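Local coordinates for Nitrate/nitrite binding protein NrtA (Synechocystis sp., PDB 2G29) that binds nitrate in the periplasm as the substrate-binding component of the NrtABCD ABC transporter, which takes up nitrate and probably nitrite, at residues A[75-80]-A[100-105]; A[157-162]-A[194-199]; A[174-179]-A[342-347]. All coordinates share one frame; numbering follows the deposited sequence.

Contact 1: A[75-80]-A[100-105]; sequences TTRDNL and YLITMG
One methyl, CD1 of Ile102, takes both partners that 75-80 offers it. CD1 of Ile102 meets Leu80 CD1 at 4.1 Å, and it also lies 4.1 Å from Arg77 CG. Leu80 and Ile102 meet at about a right angle, and both are buried. Arg77 contributes only the aliphatic root of its chain: with CG anti to the backbone N (chi1 174°), that methylene lies beside the isoleucine before the rest of the chain bends away at chi2 and chi3. The two helices belong to consecutive beta-alpha-beta crossovers of one mixed sheet: helix 73-82 joins strand 66-69 to strand 91-95, from which helix 97-104 leads on to strand 115-120. Met115 of that last strand touches both Leu80 and Ile102, so the packed side of the contact rests on the sheet. The other side is polar and reaches solvent. Arg77 NE makes a salt bridge of 2.8 Å to OD1 of the exposed Asp78, meeting it from above the carboxylate plane (45° out of it), while Arg77 NH1 donates to the carbonyl O of Val107, just beyond the end of helix 97-104.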
# COMPACT_ATOMS: atom_id res chain seq x y z
N THR A 75 9.13 1.03 -12.17
CA THR A 75 10.55 0.68 -12.08
C THR A 75 10.81 -0.33 -10.99
O THR A 75 11.70 -1.15 -11.10
CB THR A 75 11.50 1.89 -11.87
OG1 THR A 75 11.26 2.51 -10.61
CG2 THR A 75 11.38 2.87 -12.98
N THR A 76 10.01 -0.30 -9.94
CA THR A 76 10.10 -1.33 -8.88
C THR A 76 9.86 -2.70 -9.53
O THR A 76 10.62 -3.64 -9.30
CB THR A 76 9.02 -1.11 -7.80
OG1 THR A 76 9.29 0.13 -7.12
CG2 THR A 76 9.03 -2.24 -6.78
N ARG A 77 8.81 -2.81 -10.33
CA ARG A 77 8.48 -4.04 -11.04
C ARG A 77 9.65 -4.42 -11.95
O ARG A 77 10.06 -5.58 -11.98
CB ARG A 77 7.20 -3.82 -11.87
CG ARG A 77 6.75 -4.97 -12.80
CD ARG A 77 7.44 -4.96 -14.17
NE ARG A 77 7.46 -3.62 -14.76
CZ ARG A 77 6.40 -2.95 -15.19
NH1 ARG A 77 5.19 -3.50 -15.14
NH2 ARG A 77 6.54 -1.71 -15.63
N ASP A 78 10.21 -3.43 -12.65
CA ASP A 78 11.35 -3.73 -13.53
C ASP A 78 12.53 -4.31 -12.76
O ASP A 78 13.15 -5.30 -13.19
CB ASP A 78 11.85 -2.49 -14.27
CG ASP A 78 10.83 -1.93 -15.27
OD1 ASP A 78 9.93 -2.68 -15.74
OD2 ASP A 78 10.93 -0.75 -15.64
N ASN A 79 12.86 -3.71 -11.63
CA ASN A 79 13.99 -4.18 -10.84
C ASN A 79 13.74 -5.53 -10.18
O ASN A 79 14.68 -6.30 -9.99
CB ASN A 79 14.39 -3.10 -9.83
CG ASN A 79 15.13 -1.95 -10.50
OD1 ASN A 79 15.93 -2.20 -11.39
ND2 ASN A 79 14.86 -0.70 -10.08
N LEU A 80 12.49 -5.84 -9.84
CA LEU A 80 12.18 -7.15 -9.28
C LEU A 80 12.26 -8.22 -10.37
O LEU A 80 12.71 -9.33 -10.11
CB LEU A 80 10.78 -7.14 -8.64
CG LEU A 80 10.72 -6.45 -7.27
CD1 LEU A 80 9.27 -6.18 -6.95
CD2 LEU A 80 11.32 -7.33 -6.19
N TYR A 100 1.48 -10.61 -6.80
CA TYR A 100 0.61 -11.51 -7.52
C TYR A 100 0.68 -11.25 -9.03
O TYR A 100 0.82 -12.18 -9.82
CB TYR A 100 -0.84 -11.34 -7.04
CG TYR A 100 -1.03 -11.96 -5.68
CD1 TYR A 100 -0.97 -11.20 -4.50
CD2 TYR A 100 -1.18 -13.35 -5.58
CE1 TYR A 100 -1.05 -11.81 -3.27
CE2 TYR A 100 -1.25 -13.98 -4.35
CZ TYR A 100 -1.19 -13.20 -3.20
OH TYR A 100 -1.24 -13.85 -2.00
N LEU A 101 0.57 -9.99 -9.43
CA LEU A 101 0.60 -9.67 -10.86
C LEU A 101 1.96 -10.01 -11.49
O LEU A 101 2.06 -10.37 -12.65
CB LEU A 101 0.25 -8.21 -11.06
CG LEU A 101 -1.14 -7.80 -10.52
CD1 LEU A 101 -1.22 -6.30 -10.44
CD2 LEU A 101 -2.27 -8.34 -11.41
N ILE A 102 3.02 -9.89 -10.71
CA ILE A 102 4.36 -10.20 -11.20
C ILE A 102 4.56 -11.74 -11.25
O ILE A 102 5.15 -12.27 -12.21
CB ILE A 102 5.44 -9.53 -10.32
CG1 ILE A 102 5.34 -8.02 -10.48
CG2 ILE A 102 6.82 -10.04 -10.73
CD1 ILE A 102 6.20 -7.23 -9.45
N THR A 103 4.11 -12.45 -10.23
CA THR A 103 4.24 -13.92 -10.22
C THR A 103 3.42 -14.50 -11.38
O THR A 103 3.89 -15.39 -12.11
CB THR A 103 3.66 -14.51 -8.92
OG1 THR A 103 4.49 -14.12 -7.80
CG2 THR A 103 3.59 -16.00 -9.01
N MET A 104 2.19 -14.01 -11.54
CA MET A 104 1.32 -14.55 -12.60
C MET A 104 1.85 -14.14 -13.96
O MET A 104 1.83 -14.97 -14.90
CB MET A 104 -0.11 -14.05 -12.42
CG MET A 104 -0.70 -14.58 -11.14
SD MET A 104 -2.37 -13.93 -10.71
CE MET A 104 -3.35 -14.98 -11.80
N GLY A 105 2.30 -12.88 -14.06
CA GLY A 105 2.92 -12.42 -15.29
C GLY A 105 2.21 -11.29 -16.01
O GLY A 105 2.77 -10.72 -16.95

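Contact 2: A[157-162]-A[194-199]; sequences KVAMTF and AQMVAN
The flat group that Met196 meets on strand 157-160 is the peptide joining Met160 to Thr161. The methyl CE of Met196 stands over one face of it, 3.6 Å from Met160 C and 3.4 Å from Met160 O. A second flat group, the side-chain amide of Asn199, is used at its edge: ND2 donates to Gln195 O at 2.8 Å, nearly straight (169°) and close to the amide plane. Asn199 N reaches the same oxygen from the opposite face, so two donors grip Gln195 O at the start of helix 196-201.

Met196 carries the whole contact. Its chain bends at chi2 (-78°) and then runs straight to the methyl, which lays SD against Ala159 CB at 3.8 Å and sends CE on toward Thr161. There CE meets the methyl CG2 of Thr161 at 3.9 Å, the two side chains crossing at about a right angle.

This is the packing of a beta-alpha-beta crossover. Helix 196-201 connects strands 187-190 and 207-211, and strand 157-160 runs between them, directly beneath the connecting helix. Val158 and Met160 point to the other side of the sheet, where helix 166-177 receives them.

Beyond the strand, the side chain of Thr161 lies, at the nearest atoms, about 3 Å from a bound nitrate ion and about 3 Å from the side chain of His167, a nitrate-binding residue. No hydrogen bond joins the two segments. The contact therefore depends on dispersion between sulfur and methyl groups, perhaps with a slight attraction between the sulfur-bound methyl and the carbonyl oxygen, and it packs an apolar side chain against Thr161, a residue next to the bound nitrate.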
# COMPACT_ATOMS: atom_id res chain seq x y z
N LYS A 157 -9.36 12.64 -16.34
CA LYS A 157 -8.49 11.57 -15.88
C LYS A 157 -8.43 11.55 -14.36
O LYS A 157 -8.55 12.58 -13.70
CB LYS A 157 -7.05 11.79 -16.38
CG LYS A 157 -6.87 11.97 -17.90
CD LYS A 157 -7.39 10.77 -18.67
CE LYS A 157 -7.05 10.85 -20.15
NZ LYS A 157 -7.56 9.65 -20.91
N VAL A 158 -8.26 10.35 -13.80
CA VAL A 158 -8.04 10.27 -12.37
C VAL A 158 -6.72 9.48 -12.25
O VAL A 158 -6.50 8.48 -12.97
CB VAL A 158 -9.17 9.57 -11.61
CG1 VAL A 158 -10.49 10.29 -11.88
CG2 VAL A 158 -9.25 8.15 -12.00
N ALA A 159 -5.82 9.93 -11.38
CA ALA A 159 -4.53 9.25 -11.29
C ALA A 159 -4.42 8.27 -10.14
O ALA A 159 -4.91 8.52 -9.03
CB ALA A 159 -3.40 10.27 -11.16
N MET A 160 -3.77 7.15 -10.43
CA MET A 160 -3.49 6.12 -9.45
C MET A 160 -2.04 5.72 -9.66
O MET A 160 -1.34 6.29 -10.51
CB MET A 160 -4.49 4.96 -9.52
CG MET A 160 -4.83 4.43 -10.89
SD MET A 160 -3.44 3.48 -11.59
CE MET A 160 -4.16 2.96 -13.21
N THR A 161 -1.57 4.76 -8.87
CA THR A 161 -0.14 4.50 -8.82
C THR A 161 0.44 3.32 -9.60
O THR A 161 1.65 3.23 -9.74
CB THR A 161 0.23 4.33 -7.35
OG1 THR A 161 -0.50 3.21 -6.85
CG2 THR A 161 -0.15 5.55 -6.54
N PHE A 162 -0.42 2.42 -10.06
CA PHE A 162 -0.00 1.23 -10.78
C PHE A 162 -1.28 0.52 -11.16
O PHE A 162 -2.18 0.39 -10.31
CB PHE A 162 0.83 0.28 -9.89
CG PHE A 162 1.49 -0.84 -10.66
CD1 PHE A 162 2.60 -0.58 -11.46
CD2 PHE A 162 0.94 -2.12 -10.65
CE1 PHE A 162 3.18 -1.59 -12.23
CE2 PHE A 162 1.52 -3.14 -11.43
CZ PHE A 162 2.62 -2.88 -12.21
N ALA A 194 5.68 9.91 -5.98
CA ALA A 194 6.39 11.13 -5.68
C ALA A 194 6.16 12.23 -6.70
O ALA A 194 6.67 13.34 -6.54
CB ALA A 194 7.87 10.83 -5.55
N GLN A 195 5.41 11.94 -7.76
CA GLN A 195 5.13 12.92 -8.80
C GLN A 195 3.65 13.33 -8.84
O GLN A 195 3.26 14.15 -9.68
CB GLN A 195 5.52 12.36 -10.18
CG GLN A 195 7.04 12.14 -10.32
CD GLN A 195 7.42 11.40 -11.60
OE1 GLN A 195 6.82 11.62 -12.66
NE2 GLN A 195 8.43 10.54 -11.51
N MET A 196 2.84 12.80 -7.90
CA MET A 196 1.41 13.14 -7.89
C MET A 196 1.17 14.64 -7.67
O MET A 196 0.35 15.24 -8.38
CB MET A 196 0.69 12.32 -6.81
CG MET A 196 0.50 10.87 -7.14
SD MET A 196 -0.88 10.70 -8.30
CE MET A 196 -0.97 8.91 -8.42
N VAL A 197 1.84 15.22 -6.68
CA VAL A 197 1.65 16.64 -6.39
C VAL A 197 2.04 17.51 -7.60
O VAL A 197 1.29 18.42 -7.99
CB VAL A 197 2.44 17.02 -5.09
CG1 VAL A 197 2.42 18.55 -4.86
CG2 VAL A 197 1.80 16.35 -3.90
N ALA A 198 3.18 17.22 -8.25
CA ALA A 198 3.60 18.02 -9.41
C ALA A 198 2.58 17.92 -10.54
O ALA A 198 2.33 18.90 -11.26
CB ALA A 198 4.96 17.56 -9.90
N ASN A 199 1.99 16.75 -10.69
CA ASN A 199 1.01 16.56 -11.75
C ASN A 199 -0.30 17.28 -11.48
O ASN A 199 -0.86 17.89 -12.41
CB ASN A 199 0.75 15.06 -11.97
CG ASN A 199 1.73 14.47 -12.96
OD1 ASN A 199 1.42 14.37 -14.15
ND2 ASN A 199 2.92 14.12 -12.49

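Contact 3: A[174-179]-A[342-347]; sequences WLAAGG and NIRWGY
Between residues 174-179 and 342-347 a single methyl, CB of Ala176, makes all the contact, and it meets both a charged group and an indole. Arg344 NH2 approaches it obliquely to 3.4 Å, and Trp345 CH2 lies 4.1 Å away, with the methyl at the ring edge and near its plane. The two partners are themselves layered. Trp345 CZ2 sits 3.4 Å above the guanidinium plane of Arg344, displaced toward the rim, while Arg344 CD lies over a face of the indole. Arg344 can reach so far because its CG is anti to the backbone N (chi1 -179°) and the chain stays extended to NE. Both helices finish close by, each in a Schellman motif with a glycine of positive phi: Gly179 closes 166-177, and Gly346 closes 332-344 with Tyr347 N bonded to Asn342 O at 2.9 Å. The contact brings together the ends of a helix whose first turn holds the nitrate-binding His167 and of a helix from the C-terminal part of the chain. Arg344 also holds Glu341 in a salt bridge through NH1 and the carbonyl O of Ile412 through NH2. From helix 166-177, Arg172 makes a cation-pi contact with Trp345 and Tyr173 touches Arg344.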
# COMPACT_ATOMS: atom_id res chain seq x y z
N TRP A 174 -14.31 3.99 -4.86
CA TRP A 174 -14.95 5.22 -4.42
C TRP A 174 -15.79 5.82 -5.55
O TRP A 174 -16.96 6.21 -5.34
CB TRP A 174 -13.86 6.18 -3.94
CG TRP A 174 -14.25 7.64 -3.66
CD1 TRP A 174 -15.02 8.12 -2.64
CD2 TRP A 174 -13.76 8.76 -4.37
NE1 TRP A 174 -15.02 9.49 -2.66
CE2 TRP A 174 -14.27 9.92 -3.72
CE3 TRP A 174 -12.95 8.93 -5.49
CZ2 TRP A 174 -13.97 11.22 -4.17
CZ3 TRP A 174 -12.65 10.19 -5.93
CH2 TRP A 174 -13.17 11.33 -5.28
N LEU A 175 -15.22 5.88 -6.76
CA LEU A 175 -15.94 6.48 -7.89
C LEU A 175 -17.10 5.60 -8.29
O LEU A 175 -18.19 6.11 -8.58
CB LEU A 175 -15.01 6.74 -9.09
CG LEU A 175 -14.04 7.91 -8.83
CD1 LEU A 175 -12.89 7.91 -9.83
CD2 LEU A 175 -14.81 9.25 -8.92
N ALA A 176 -16.91 4.29 -8.26
CA ALA A 176 -17.99 3.39 -8.62
C ALA A 176 -19.13 3.45 -7.61
O ALA A 176 -20.29 3.37 -8.01
CB ALA A 176 -17.46 1.95 -8.75
N ALA A 177 -18.83 3.57 -6.31
CA ALA A 177 -19.90 3.66 -5.30
C ALA A 177 -20.70 4.92 -5.60
O ALA A 177 -21.91 4.99 -5.31
CB ALA A 177 -19.30 3.73 -3.89
N GLY A 178 -20.02 5.93 -6.17
CA GLY A 178 -20.69 7.17 -6.54
C GLY A 178 -21.37 7.16 -7.92
O GLY A 178 -21.77 8.22 -8.44
N GLY A 179 -21.48 5.98 -8.52
CA GLY A 179 -22.11 5.85 -9.83
C GLY A 179 -21.30 6.16 -11.06
O GLY A 179 -21.87 6.33 -12.14
N ASN A 342 -9.30 -7.15 -8.67
CA ASN A 342 -8.62 -7.11 -9.97
C ASN A 342 -9.53 -7.84 -10.98
O ASN A 342 -9.63 -7.42 -12.14
CB ASN A 342 -7.23 -7.77 -9.90
CG ASN A 342 -6.10 -6.73 -9.75
OD1 ASN A 342 -5.36 -6.47 -10.71
ND2 ASN A 342 -6.01 -6.09 -8.60
N ILE A 343 -10.21 -8.90 -10.56
CA ILE A 343 -11.15 -9.56 -11.46
C ILE A 343 -12.31 -8.59 -11.76
O ILE A 343 -12.75 -8.48 -12.89
CB ILE A 343 -11.66 -10.88 -10.84
CG1 ILE A 343 -10.55 -11.93 -10.84
CG2 ILE A 343 -12.91 -11.35 -11.61
CD1 ILE A 343 -10.87 -13.17 -10.01
N ARG A 344 -12.77 -7.85 -10.75
CA ARG A 344 -13.86 -6.89 -10.96
C ARG A 344 -13.62 -5.98 -12.15
O ARG A 344 -14.53 -5.68 -12.92
CB ARG A 344 -14.06 -6.00 -9.71
CG ARG A 344 -15.19 -4.99 -9.85
CD ARG A 344 -15.17 -3.98 -8.72
NE ARG A 344 -16.31 -3.08 -8.84
CZ ARG A 344 -16.63 -2.18 -7.91
NH1 ARG A 344 -15.90 -2.05 -6.80
NH2 ARG A 344 -17.69 -1.39 -8.12
N TRP A 345 -12.38 -5.51 -12.29
CA TRP A 345 -12.02 -4.58 -13.36
C TRP A 345 -11.40 -5.21 -14.59
O TRP A 345 -11.03 -4.50 -15.49
CB TRP A 345 -11.12 -3.48 -12.79
CG TRP A 345 -11.79 -2.68 -11.70
CD1 TRP A 345 -11.36 -2.51 -10.40
CD2 TRP A 345 -13.04 -1.97 -11.81
NE1 TRP A 345 -12.27 -1.75 -9.71
CE2 TRP A 345 -13.31 -1.41 -10.54
CE3 TRP A 345 -13.97 -1.78 -12.85
CZ2 TRP A 345 -14.47 -0.64 -10.28
CZ3 TRP A 345 -15.12 -1.02 -12.60
CH2 TRP A 345 -15.35 -0.46 -11.32
N GLY A 346 -11.28 -6.54 -14.61
CA GLY A 346 -10.73 -7.19 -15.79
C GLY A 346 -9.22 -7.29 -15.88
O GLY A 346 -8.69 -7.61 -16.95
N TYR A 347 -8.52 -6.99 -14.79
CA TYR A 347 -7.06 -7.11 -14.79
C TYR A 347 -6.63 -8.57 -14.73
O TYR A 347 -5.54 -8.90 -15.18
CB TYR A 347 -6.45 -6.37 -13.60
CG TYR A 347 -6.47 -4.87 -13.72
CD1 TYR A 347 -7.22 -4.09 -12.84
CD2 TYR A 347 -5.71 -4.22 -14.69
CE1 TYR A 347 -7.21 -2.68 -12.93
CE2 TYR A 347 -5.67 -2.81 -14.78
CZ TYR A 347 -6.42 -2.06 -13.90
OH TYR A 347 -6.34 -0.68 -13.97

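In the fold
From the N terminus, contact 1 comes first and closes a loop of 19 residues, tying two successive helices over the sheet that includes strands 66-69, 91-95 and 115-120. The chain passes into the second sheet at strand 126-130, and contact 2 opens at the next strand, 157-160. Before it closes at 194-199, contact 3 opens at 174-179, so these two cross; contact 3 closes only at 342-347, after 162 intervening residues, joining the C-terminal region to the second sheet's helical layer. Contacts 2 and 3 touch through Val158 and Leu175. Phe162 reaches back to Arg77 and Leu101 of contact 1, and Leu101 also meets Asn342, linking all three regions.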